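Local coordinates for protein dipeptide Epimerase (Enterococcus faecalis V583, PDB 3JVA) that belongs to the mandelate racemase/muconate lactonizing enzyme family and holds a magnesium ion at the mouth of its beta-alpha barrel domain, at residues A32-E37 with A100-A105; T157-V162 with R187-Q192; V214-K219 with D240-D245; N262-K267 with G291-E296. One frame throughout, in Å; residues are numbered along the deposited sequence.

Contact 1 of 4, residues A32-E37 with A100-A105; sequences AIVEIE and AAIDIA
Ala101 is the first residue of helix segment 100-105 to meet the strand segment 32-37. Ala101 CB lies 3.8 Å from Val34 CG2. That methyl is anti to the carbonyl carbon of Val34. The other methyl, CG1, is anti to the backbone N (chi1 -179°) and reaches further along the helix. Ile102 starts off away from the strand, but its end turns back and brings CD1 to 4.4 Å from Val34 CG1. Ile36 CD1 also comes to 3.8 Å from the backbone O of Ile102. One turn on from Ala101, the methyl of Ala105 sits against the CG1-CD1 branch of Ile36. Ala105 CB is 3.6 Å from Ile36 CD1. No hydrogen bond crosses between the segments; the side chains that meet are aliphatic. The axes of the two short segments approach to 8.3 Å, at 43° between their directions; the helix side of the contact is largely alanine, consistent with this. Ile66 of helix 59-73 touches both Val34 and Ala101, while Ile84 and Met88 of helix 81-91 cover Ile102. This is helix 96-114 packed on one face of an antiparallel sheet, the alpha+beta N-terminal domain of the enolase superfamily.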
# COMPACT_ATOMS: atom_id res chain seq x y z
N ALA B 32 -41.38 -21.20 -4.05
CA ALA B 32 -41.33 -22.62 -3.77
C ALA B 32 -41.49 -22.78 -2.27
O ALA B 32 -40.86 -22.06 -1.50
CB ALA B 32 -39.98 -23.19 -4.23
N ILE B 33 -42.36 -23.70 -1.85
CA ILE B 33 -42.55 -23.95 -0.43
C ILE B 33 -42.17 -25.40 -0.18
O ILE B 33 -42.64 -26.31 -0.86
CB ILE B 33 -44.02 -23.69 0.02
CG1 ILE B 33 -44.29 -22.19 0.00
CG2 ILE B 33 -44.24 -24.25 1.42
CD1 ILE B 33 -45.68 -21.79 0.48
N VAL B 34 -41.30 -25.61 0.81
CA VAL B 34 -40.83 -26.94 1.14
C VAL B 34 -41.31 -27.38 2.51
O VAL B 34 -41.49 -26.57 3.42
CB VAL B 34 -39.28 -27.00 1.14
CG1 VAL B 34 -38.81 -28.42 1.47
CG2 VAL B 34 -38.75 -26.58 -0.22
N GLU B 35 -41.54 -28.68 2.63
CA GLU B 35 -41.96 -29.26 3.89
C GLU B 35 -41.03 -30.45 4.10
O GLU B 35 -41.04 -31.39 3.31
CB GLU B 35 -43.42 -29.74 3.81
CG GLU B 35 -44.41 -28.61 3.61
CD GLU B 35 -45.85 -29.10 3.53
OE1 GLU B 35 -46.26 -29.85 4.43
OE2 GLU B 35 -46.55 -28.73 2.56
N ILE B 36 -40.20 -30.37 5.14
CA ILE B 36 -39.29 -31.45 5.44
C ILE B 36 -39.93 -32.27 6.55
O ILE B 36 -40.24 -31.75 7.62
CB ILE B 36 -37.91 -30.93 5.91
CG1 ILE B 36 -37.27 -30.12 4.78
CG2 ILE B 36 -37.02 -32.10 6.30
CD1 ILE B 36 -35.83 -29.70 5.06
N GLU B 37 -40.14 -33.56 6.28
CA GLU B 37 -40.75 -34.46 7.24
C GLU B 37 -39.68 -35.35 7.86
O GLU B 37 -38.86 -35.92 7.14
CB GLU B 37 -41.81 -35.31 6.55
CG GLU B 37 -42.26 -36.53 7.36
CD GLU B 37 -43.29 -37.38 6.64
OE1 GLU B 37 -43.18 -37.54 5.41
OE2 GLU B 37 -44.22 -37.89 7.30
N ALA B 100 -31.92 -21.63 0.77
CA ALA B 100 -32.66 -20.99 1.86
C ALA B 100 -33.90 -21.82 2.21
O ALA B 100 -34.25 -21.96 3.38
CB ALA B 100 -33.07 -19.58 1.45
N ALA B 101 -34.57 -22.35 1.19
CA ALA B 101 -35.78 -23.13 1.41
C ALA B 101 -35.48 -24.33 2.32
O ALA B 101 -36.19 -24.59 3.29
CB ALA B 101 -36.36 -23.59 0.08
N ILE B 102 -34.41 -25.06 2.01
CA ILE B 102 -34.02 -26.21 2.81
C ILE B 102 -33.56 -25.78 4.20
O ILE B 102 -33.95 -26.37 5.21
CB ILE B 102 -32.86 -26.99 2.16
CG1 ILE B 102 -33.32 -27.65 0.85
CG2 ILE B 102 -32.31 -28.03 3.14
CD1 ILE B 102 -34.41 -28.71 1.03
N ASP B 103 -32.71 -24.76 4.25
CA ASP B 103 -32.18 -24.29 5.53
C ASP B 103 -33.29 -23.83 6.48
O ASP B 103 -33.32 -24.24 7.64
CB ASP B 103 -31.19 -23.16 5.30
CG ASP B 103 -31.73 -21.82 5.73
OD1 ASP B 103 -32.32 -21.13 4.88
OD2 ASP B 103 -31.59 -21.49 6.92
N ILE B 104 -34.18 -22.97 6.01
CA ILE B 104 -35.27 -22.47 6.85
C ILE B 104 -36.09 -23.63 7.44
O ILE B 104 -36.38 -23.66 8.63
CB ILE B 104 -36.18 -21.51 6.07
CG1 ILE B 104 -35.41 -20.22 5.75
CG2 ILE B 104 -37.44 -21.19 6.88
CD1 ILE B 104 -36.09 -19.32 4.73
N ALA B 105 -36.45 -24.59 6.59
CA ALA B 105 -37.22 -25.75 7.06
C ALA B 105 -36.45 -26.52 8.13
O ALA B 105 -37.04 -27.04 9.07
CB ALA B 105 -37.57 -26.66 5.88

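Contact 2 of 4, residues T157-V162 with R187-Q192; sequences TLKIKV and RLDANQ. With MG (magnesium ion), chain O.
The methyl of Thr157 rests on the guanidinium group of Arg187, with CG2 3.4 Å above the plane and over its centre. With OG1 at chi1 -54°, CG2 is anti to the backbone N, and this turns the methyl toward Arg187. The guanidinium nitrogens are held elsewhere, NE by a salt bridge to Glu212 and NH1 by one to Asp132. The contact joins the two strands of a beta-alpha-beta unit of the barrel, strand 157-161, helix 166-180 and strand 185-189. The strands are parallel and in register, Lys159 beside Arg187 and Lys161 beside Asp189. Four backbone bonds zip them together. The first runs from Arg187 N to Leu158 O (2.8 Å, N-H...O 173°), and the last from Val162 N to Asp189 O (2.9 Å). Ile160 and Leu188 point to the other face, where helix 166-180 covers Ile160. Their branches lie side by side, and Ile160 CG1 meets Leu188 CD2 tightly at 3.4 Å. Further on, Val162 CG2 packs on Ala190, 3.6 Å from CA. On the face of Lys159 and Arg187, Asp189 ends its strand as a magnesium ligand, through OD2 at 2.1 Å. Glu215 and Asp240 complete the protein side of the site. The other oxygen, OD1, takes a hydrogen bond from magnesium-bound water 1. It also accepts from Asn191 N at 2.9 Å on its anti side, 21° out of the carboxylate plane, forming an Asx turn.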
# COMPACT_ATOMS: atom_id res chain seq x y z
N THR B 157 -41.35 4.13 10.03
CA THR B 157 -40.33 4.11 9.00
C THR B 157 -40.93 3.70 7.65
O THR B 157 -41.58 2.66 7.53
CB THR B 157 -39.19 3.13 9.36
OG1 THR B 157 -38.69 3.46 10.67
CG2 THR B 157 -38.05 3.22 8.35
N LEU B 158 -40.72 4.54 6.65
CA LEU B 158 -41.23 4.29 5.31
C LEU B 158 -40.06 4.12 4.36
O LEU B 158 -39.03 4.79 4.49
CB LEU B 158 -42.10 5.46 4.84
CG LEU B 158 -43.23 5.85 5.79
CD1 LEU B 158 -43.89 7.14 5.28
CD2 LEU B 158 -44.24 4.72 5.88
N LYS B 159 -40.22 3.22 3.40
CA LYS B 159 -39.18 2.95 2.42
C LYS B 159 -39.71 3.20 1.02
O LYS B 159 -40.82 2.79 0.69
CB LYS B 159 -38.72 1.50 2.54
CG LYS B 159 -37.79 1.03 1.43
CD LYS B 159 -37.21 -0.34 1.75
CE LYS B 159 -36.50 -0.94 0.55
NZ LYS B 159 -37.48 -1.29 -0.51
N ILE B 160 -38.92 3.88 0.19
CA ILE B 160 -39.32 4.16 -1.18
C ILE B 160 -38.14 4.02 -2.13
O ILE B 160 -36.99 4.30 -1.78
CB ILE B 160 -39.92 5.58 -1.36
CG1 ILE B 160 -38.82 6.63 -1.26
CG2 ILE B 160 -41.01 5.83 -0.33
CD1 ILE B 160 -39.26 8.01 -1.73
N LYS B 161 -38.44 3.59 -3.35
CA LYS B 161 -37.43 3.42 -4.38
C LYS B 161 -37.14 4.76 -5.06
O LYS B 161 -38.06 5.55 -5.29
CB LYS B 161 -37.91 2.41 -5.41
CG LYS B 161 -36.92 2.15 -6.54
CD LYS B 161 -37.40 1.01 -7.46
CE LYS B 161 -38.71 1.36 -8.15
NZ LYS B 161 -39.16 0.27 -9.06
N VAL B 162 -35.87 5.02 -5.33
CA VAL B 162 -35.46 6.24 -6.03
C VAL B 162 -34.55 5.83 -7.17
O VAL B 162 -34.36 4.64 -7.42
CB VAL B 162 -34.73 7.23 -5.09
CG1 VAL B 162 -35.69 7.78 -4.05
CG2 VAL B 162 -33.55 6.54 -4.42
N ARG B 187 -36.38 5.70 4.34
CA ARG B 187 -35.29 4.89 3.78
C ARG B 187 -35.46 4.85 2.28
O ARG B 187 -36.53 4.52 1.78
CB ARG B 187 -35.35 3.46 4.30
CG ARG B 187 -35.06 3.33 5.75
CD ARG B 187 -35.21 1.90 6.24
NE ARG B 187 -34.93 1.85 7.66
CZ ARG B 187 -35.37 0.91 8.49
NH1 ARG B 187 -36.12 -0.08 8.03
NH2 ARG B 187 -35.06 0.98 9.78
N LEU B 188 -34.39 5.17 1.55
CA LEU B 188 -34.46 5.15 0.10
C LEU B 188 -33.65 3.99 -0.45
O LEU B 188 -32.62 3.62 0.12
CB LEU B 188 -33.91 6.46 -0.47
CG LEU B 188 -34.45 7.74 0.16
CD1 LEU B 188 -33.93 8.93 -0.63
CD2 LEU B 188 -35.98 7.72 0.19
N ASP B 189 -34.12 3.40 -1.54
CA ASP B 189 -33.38 2.33 -2.18
C ASP B 189 -33.13 2.82 -3.60
O ASP B 189 -34.07 2.92 -4.39
CB ASP B 189 -34.19 1.03 -2.23
CG ASP B 189 -33.34 -0.16 -2.63
OD1 ASP B 189 -32.41 0.04 -3.44
OD2 ASP B 189 -33.59 -1.28 -2.13
N ALA B 190 -31.87 3.13 -3.91
CA ALA B 190 -31.52 3.64 -5.23
C ALA B 190 -31.37 2.56 -6.30
O ALA B 190 -31.12 2.86 -7.46
CB ALA B 190 -30.24 4.47 -5.14
N ASN B 191 -31.51 1.30 -5.89
CA ASN B 191 -31.42 0.17 -6.80
C ASN B 191 -30.38 0.26 -7.91
O ASN B 191 -30.71 0.15 -9.10
CB ASN B 191 -32.80 -0.12 -7.41
CG ASN B 191 -33.78 -0.69 -6.38
OD1 ASN B 191 -33.57 -1.79 -5.86
ND2 ASN B 191 -34.83 0.06 -6.09
N GLN B 192 -29.12 0.46 -7.52
CA GLN B 192 -27.98 0.53 -8.43
C GLN B 192 -28.16 1.51 -9.59
O GLN B 192 -27.58 1.34 -10.66
CB GLN B 192 -27.69 -0.86 -9.02
CG GLN B 192 -27.69 -1.98 -8.00
CD GLN B 192 -27.57 -3.35 -8.66
OE1 GLN B 192 -26.52 -3.70 -9.21
NE2 GLN B 192 -28.65 -4.12 -8.61
MG MG O . -32.46 -2.99 -1.83
O HOH W 1 -30.95 -2.16 -2.98
O HOH W 2 -33.15 -3.87 -3.54
O HOH W 3 -34.20 -3.93 -0.99

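Contact 3 of 4, residues V214-K219 with D240-D245; sequences VEQPVK and DESCFD. With MG (magnesium ion), chain O.
Gln216 OE1 takes two backbone hydrogen bonds from the turn 240-243. Asp240 N donates to Gln216 OE1 at 2.9 Å, in the plane of the amide carbonyl. Ser242 N donates to the same Gln216 OE1 at 3.1 Å, from above that plane. The amide nitrogen is held too. Gln216 NE2 donates to Ser242 OG (2.9 Å) and to its own segment at Val218 O (2.8 Å, 171°). These four bonds fix the rotation of the amide. The chain reaches the turn by bending at chi2 (69°). Ser242 OG is also bonded to Arg220 O. Beside this grip, Glu215 and Asp240 bind magnesium, through OE2 and OD2. These two oxygens are 2.5 Å apart, an approach that the shared ion makes possible. Their carboxylate planes are turned 42° from each other. Asp189 and waters 1, 2 and 3 complete the shell, while Asp240 OD1 forms a salt bridge with Lys267. Glu241 is second shell: its OE1 accepts from water 1 at 2.8 Å, and OE2 accepts from water 2 at 2.9 Å. Such acidic ligands at successive strand ends are characteristic of the enolase superfamily. Segment 214-219 leaves strand 213-215, and segment 240-245 follows strand 236-239 and leads into helix 246-255. Leu226 of helix 223-232, which connects the two strands, packs against Val218 and Ser242.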
# COMPACT_ATOMS: atom_id res chain seq x y z
N VAL B 214 -29.51 5.49 2.38
CA VAL B 214 -29.69 5.21 0.96
C VAL B 214 -29.05 3.87 0.67
O VAL B 214 -27.87 3.65 0.94
CB VAL B 214 -29.03 6.28 0.08
CG1 VAL B 214 -29.15 5.87 -1.39
CG2 VAL B 214 -29.71 7.62 0.30
N GLU B 215 -29.86 2.98 0.12
CA GLU B 215 -29.47 1.63 -0.22
C GLU B 215 -28.90 1.51 -1.63
O GLU B 215 -29.44 2.09 -2.57
CB GLU B 215 -30.71 0.74 -0.10
CG GLU B 215 -30.47 -0.71 0.12
CD GLU B 215 -31.77 -1.46 0.34
OE1 GLU B 215 -32.67 -0.93 1.04
OE2 GLU B 215 -31.89 -2.57 -0.19
N GLN B 216 -27.80 0.77 -1.74
CA GLN B 216 -27.13 0.48 -3.01
C GLN B 216 -27.24 1.55 -4.10
O GLN B 216 -27.93 1.36 -5.10
CB GLN B 216 -27.68 -0.84 -3.56
CG GLN B 216 -26.84 -1.50 -4.63
CD GLN B 216 -25.53 -2.03 -4.09
OE1 GLN B 216 -25.49 -2.68 -3.04
NE2 GLN B 216 -24.44 -1.77 -4.81
N PRO B 217 -26.54 2.68 -3.94
CA PRO B 217 -26.61 3.74 -4.95
C PRO B 217 -25.93 3.45 -6.29
O PRO B 217 -26.25 4.07 -7.29
CB PRO B 217 -26.01 4.94 -4.23
CG PRO B 217 -24.99 4.32 -3.33
CD PRO B 217 -25.72 3.10 -2.78
N VAL B 218 -24.99 2.50 -6.30
CA VAL B 218 -24.28 2.14 -7.53
C VAL B 218 -24.38 0.65 -7.84
O VAL B 218 -24.84 -0.14 -7.01
CB VAL B 218 -22.79 2.54 -7.45
CG1 VAL B 218 -22.67 4.03 -7.20
CG2 VAL B 218 -22.09 1.75 -6.34
N LYS B 219 -23.95 0.26 -9.04
CA LYS B 219 -23.98 -1.14 -9.46
C LYS B 219 -23.26 -2.02 -8.45
O LYS B 219 -22.21 -1.65 -7.92
CB LYS B 219 -23.36 -1.30 -10.84
CG LYS B 219 -24.27 -0.83 -11.96
CD LYS B 219 -23.68 -1.09 -13.33
CE LYS B 219 -24.66 -0.70 -14.42
NZ LYS B 219 -24.10 -0.94 -15.78
N ASP B 240 -26.73 -3.59 -0.58
CA ASP B 240 -27.77 -4.60 -0.70
C ASP B 240 -27.24 -5.62 -1.71
O ASP B 240 -26.63 -6.61 -1.33
CB ASP B 240 -29.10 -4.01 -1.19
CG ASP B 240 -30.22 -5.06 -1.27
OD1 ASP B 240 -29.92 -6.27 -1.17
OD2 ASP B 240 -31.39 -4.68 -1.43
N GLU B 241 -27.46 -5.35 -3.00
CA GLU B 241 -27.01 -6.26 -4.05
C GLU B 241 -25.51 -6.55 -4.02
O GLU B 241 -25.07 -7.59 -4.51
CB GLU B 241 -27.42 -5.71 -5.44
CG GLU B 241 -28.91 -5.84 -5.80
CD GLU B 241 -29.83 -4.90 -5.01
OE1 GLU B 241 -29.34 -3.90 -4.44
OE2 GLU B 241 -31.05 -5.16 -4.99
N SER B 242 -24.71 -5.64 -3.45
CA SER B 242 -23.26 -5.86 -3.37
C SER B 242 -22.94 -6.95 -2.35
O SER B 242 -21.81 -7.43 -2.29
CB SER B 242 -22.52 -4.57 -2.98
OG SER B 242 -22.43 -3.67 -4.08
N CYS B 243 -23.93 -7.33 -1.54
CA CYS B 243 -23.71 -8.38 -0.55
C CYS B 243 -24.72 -9.51 -0.66
O CYS B 243 -25.89 -9.35 -0.29
CB CYS B 243 -23.75 -7.82 0.87
SG CYS B 243 -23.52 -9.11 2.14
N PHE B 244 -24.27 -10.65 -1.17
CA PHE B 244 -25.10 -11.84 -1.29
C PHE B 244 -24.75 -12.78 -0.15
O PHE B 244 -25.63 -13.18 0.62
CB PHE B 244 -24.85 -12.55 -2.63
CG PHE B 244 -25.72 -12.06 -3.76
CD1 PHE B 244 -25.86 -10.70 -4.01
CD2 PHE B 244 -26.39 -12.96 -4.57
CE1 PHE B 244 -26.65 -10.25 -5.06
CE2 PHE B 244 -27.18 -12.52 -5.63
CZ PHE B 244 -27.31 -11.16 -5.87
N ASP B 245 -23.47 -13.11 -0.02
CA ASP B 245 -23.00 -14.04 1.01
C ASP B 245 -21.92 -13.52 1.97
O ASP B 245 -21.50 -12.37 1.91
CB ASP B 245 -22.50 -15.34 0.36
CG ASP B 245 -21.36 -15.10 -0.62
OD1 ASP B 245 -20.58 -14.15 -0.42
OD2 ASP B 245 -21.24 -15.88 -1.59
MG MG O . -32.46 -2.99 -1.83
O HOH W 2 -33.15 -3.87 -3.54
O HOH W 1 -30.95 -2.16 -2.98
O HOH W 3 -34.20 -3.93 -0.99

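Contact 4 of 4, residues N262-K267 with G291-E296; sequences NIKLMK and GCMAEE
Gly291 N donates to Ile263 O (2.8 Å, N-H...O 162°). This is the one direct hydrogen bond between the segments. Two waters make further polar links. Water 4 accepts from Leu265 N and donates to Gly291 O (2.7 Å). Water 5 accepts from Met266 N and donates to Glu296 OE2 (2.6 Å). The waters thus take up two N-H groups at the start of helix 265-268, which follows Lys264 at the N-cap position. Glu296 OE2 has a second donor in Met293 N, which meets it on the anti side across the type I turn 293-296. Segment 262-267 runs from strand 260-263 into helix 265-268, and segment 291-296 is the loop after the neighbouring parallel strand 287-290. Both lie at the C-terminal ends of the barrel strands, where the fold places its active-site mouth. The apolar contact is between two methionines. Met266 CB and Met293 CG are tight at 3.4 Å, and the side chains cross at a slant. Mixed packing follows. Met293 bends at chi2 (-60°), which brings SD to 4.0 Å from Lys264 CD. Met266 CE reaches Glu296 OE1 at 3.6 Å. The extended chain of Lys264 runs along the backbone of Gly291 and Cys292, its CG 3.8 Å from Gly291 C. Lys267 NZ turns back on its own segment to donate to Asn262 O at 2.9 Å, and it also hydrogen-bonds Cys243 O.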
# COMPACT_ATOMS: atom_id res chain seq x y z
N ASN B 262 -27.28 -4.92 4.10
CA ASN B 262 -28.62 -5.50 4.09
C ASN B 262 -28.57 -6.98 3.72
O ASN B 262 -28.12 -7.36 2.64
CB ASN B 262 -29.49 -4.73 3.09
CG ASN B 262 -30.98 -5.04 3.23
OD1 ASN B 262 -31.44 -5.47 4.30
ND2 ASN B 262 -31.74 -4.80 2.17
N ILE B 263 -29.03 -7.80 4.66
CA ILE B 263 -29.09 -9.24 4.47
C ILE B 263 -30.45 -9.65 3.94
O ILE B 263 -31.47 -9.07 4.32
CB ILE B 263 -28.93 -9.98 5.83
CG1 ILE B 263 -27.58 -9.66 6.47
CG2 ILE B 263 -29.11 -11.49 5.63
CD1 ILE B 263 -27.47 -10.16 7.91
N LYS B 264 -30.48 -10.64 3.05
CA LYS B 264 -31.74 -11.20 2.56
C LYS B 264 -31.50 -12.70 2.52
O LYS B 264 -30.54 -13.16 1.91
CB LYS B 264 -32.13 -10.69 1.18
CG LYS B 264 -32.59 -9.24 1.19
CD LYS B 264 -33.06 -8.79 -0.19
CE LYS B 264 -33.39 -7.30 -0.17
NZ LYS B 264 -33.82 -6.81 -1.52
N LEU B 265 -32.36 -13.47 3.19
CA LEU B 265 -32.18 -14.92 3.20
C LEU B 265 -32.15 -15.52 1.80
O LEU B 265 -31.43 -16.50 1.56
CB LEU B 265 -33.29 -15.59 4.03
CG LEU B 265 -33.36 -15.20 5.51
CD1 LEU B 265 -34.41 -16.05 6.21
CD2 LEU B 265 -32.00 -15.38 6.18
N MET B 266 -32.90 -14.93 0.87
CA MET B 266 -32.95 -15.44 -0.50
C MET B 266 -31.74 -15.04 -1.34
O MET B 266 -31.64 -15.42 -2.51
CB MET B 266 -34.24 -15.01 -1.18
CG MET B 266 -35.52 -15.43 -0.44
SD MET B 266 -35.57 -17.19 0.07
CE MET B 266 -36.74 -17.08 1.45
N LYS B 267 -30.84 -14.25 -0.76
CA LYS B 267 -29.60 -13.84 -1.42
C LYS B 267 -28.44 -14.68 -0.88
O LYS B 267 -27.53 -15.05 -1.63
CB LYS B 267 -29.25 -12.38 -1.11
CG LYS B 267 -29.98 -11.31 -1.90
CD LYS B 267 -29.27 -9.96 -1.72
CE LYS B 267 -29.17 -9.56 -0.25
NZ LYS B 267 -28.47 -8.25 -0.07
N GLY B 291 -33.84 -7.67 4.78
CA GLY B 291 -34.95 -7.36 3.90
C GLY B 291 -35.64 -8.59 3.35
O GLY B 291 -35.52 -9.69 3.91
N CYS B 292 -36.37 -8.42 2.25
CA CYS B 292 -37.09 -9.53 1.64
C CYS B 292 -37.21 -9.35 0.13
O CYS B 292 -36.94 -8.27 -0.40
CB CYS B 292 -38.49 -9.65 2.25
SG CYS B 292 -39.53 -8.18 2.03
N MET B 293 -37.60 -10.43 -0.54
CA MET B 293 -37.77 -10.43 -1.99
C MET B 293 -39.21 -10.06 -2.32
O MET B 293 -40.10 -10.19 -1.48
CB MET B 293 -37.49 -11.82 -2.57
CG MET B 293 -36.18 -12.44 -2.15
SD MET B 293 -34.76 -11.46 -2.63
CE MET B 293 -34.76 -11.73 -4.39
N ALA B 294 -39.43 -9.60 -3.55
CA ALA B 294 -40.76 -9.23 -4.00
C ALA B 294 -41.61 -10.49 -4.10
O ALA B 294 -42.84 -10.44 -3.98
CB ALA B 294 -40.67 -8.55 -5.38
N GLU B 295 -40.95 -11.63 -4.31
CA GLU B 295 -41.68 -12.88 -4.45
C GLU B 295 -41.58 -13.90 -3.32
O GLU B 295 -41.62 -15.11 -3.56
CB GLU B 295 -41.31 -13.55 -5.79
CG GLU B 295 -41.64 -12.66 -6.98
CD GLU B 295 -42.02 -13.44 -8.23
OE1 GLU B 295 -43.09 -14.10 -8.23
OE2 GLU B 295 -41.25 -13.40 -9.21
N GLU B 296 -41.43 -13.44 -2.08
CA GLU B 296 -41.44 -14.38 -0.97
C GLU B 296 -42.66 -14.05 -0.12
O GLU B 296 -43.29 -13.00 -0.30
CB GLU B 296 -40.15 -14.34 -0.13
CG GLU B 296 -39.80 -13.07 0.58
CD GLU B 296 -38.49 -13.23 1.34
OE1 GLU B 296 -38.46 -14.03 2.30
OE2 GLU B 296 -37.50 -12.58 0.95
O HOH W 4 -34.68 -12.24 4.25
O HOH W 5 -34.94 -12.79 1.38

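How the contacts relate
The four contacts follow one another along the chain. Contact 1 lies in the N-terminal domain, and contacts 2, 3 and 4 lie in the barrel domain, whose sheet they all reach. Contacts 2 and 3 have centres about 12 Å apart and share the magnesium ion and its three waters. Strands 185-189 and 213-215 are neighbours, and Leu188 O and Glu215 N probably bond. Contact 4 is also about 12 Å from contact 3, centre to centre, joined by the salt bridge of Lys267 with Asp240. It touches contact 1 as well, where Ala100 and Ile104 of helix 96-114 pack on Leu265 and Met266. Contact 4 therefore connects the metal-binding barrel to the N-terminal domain.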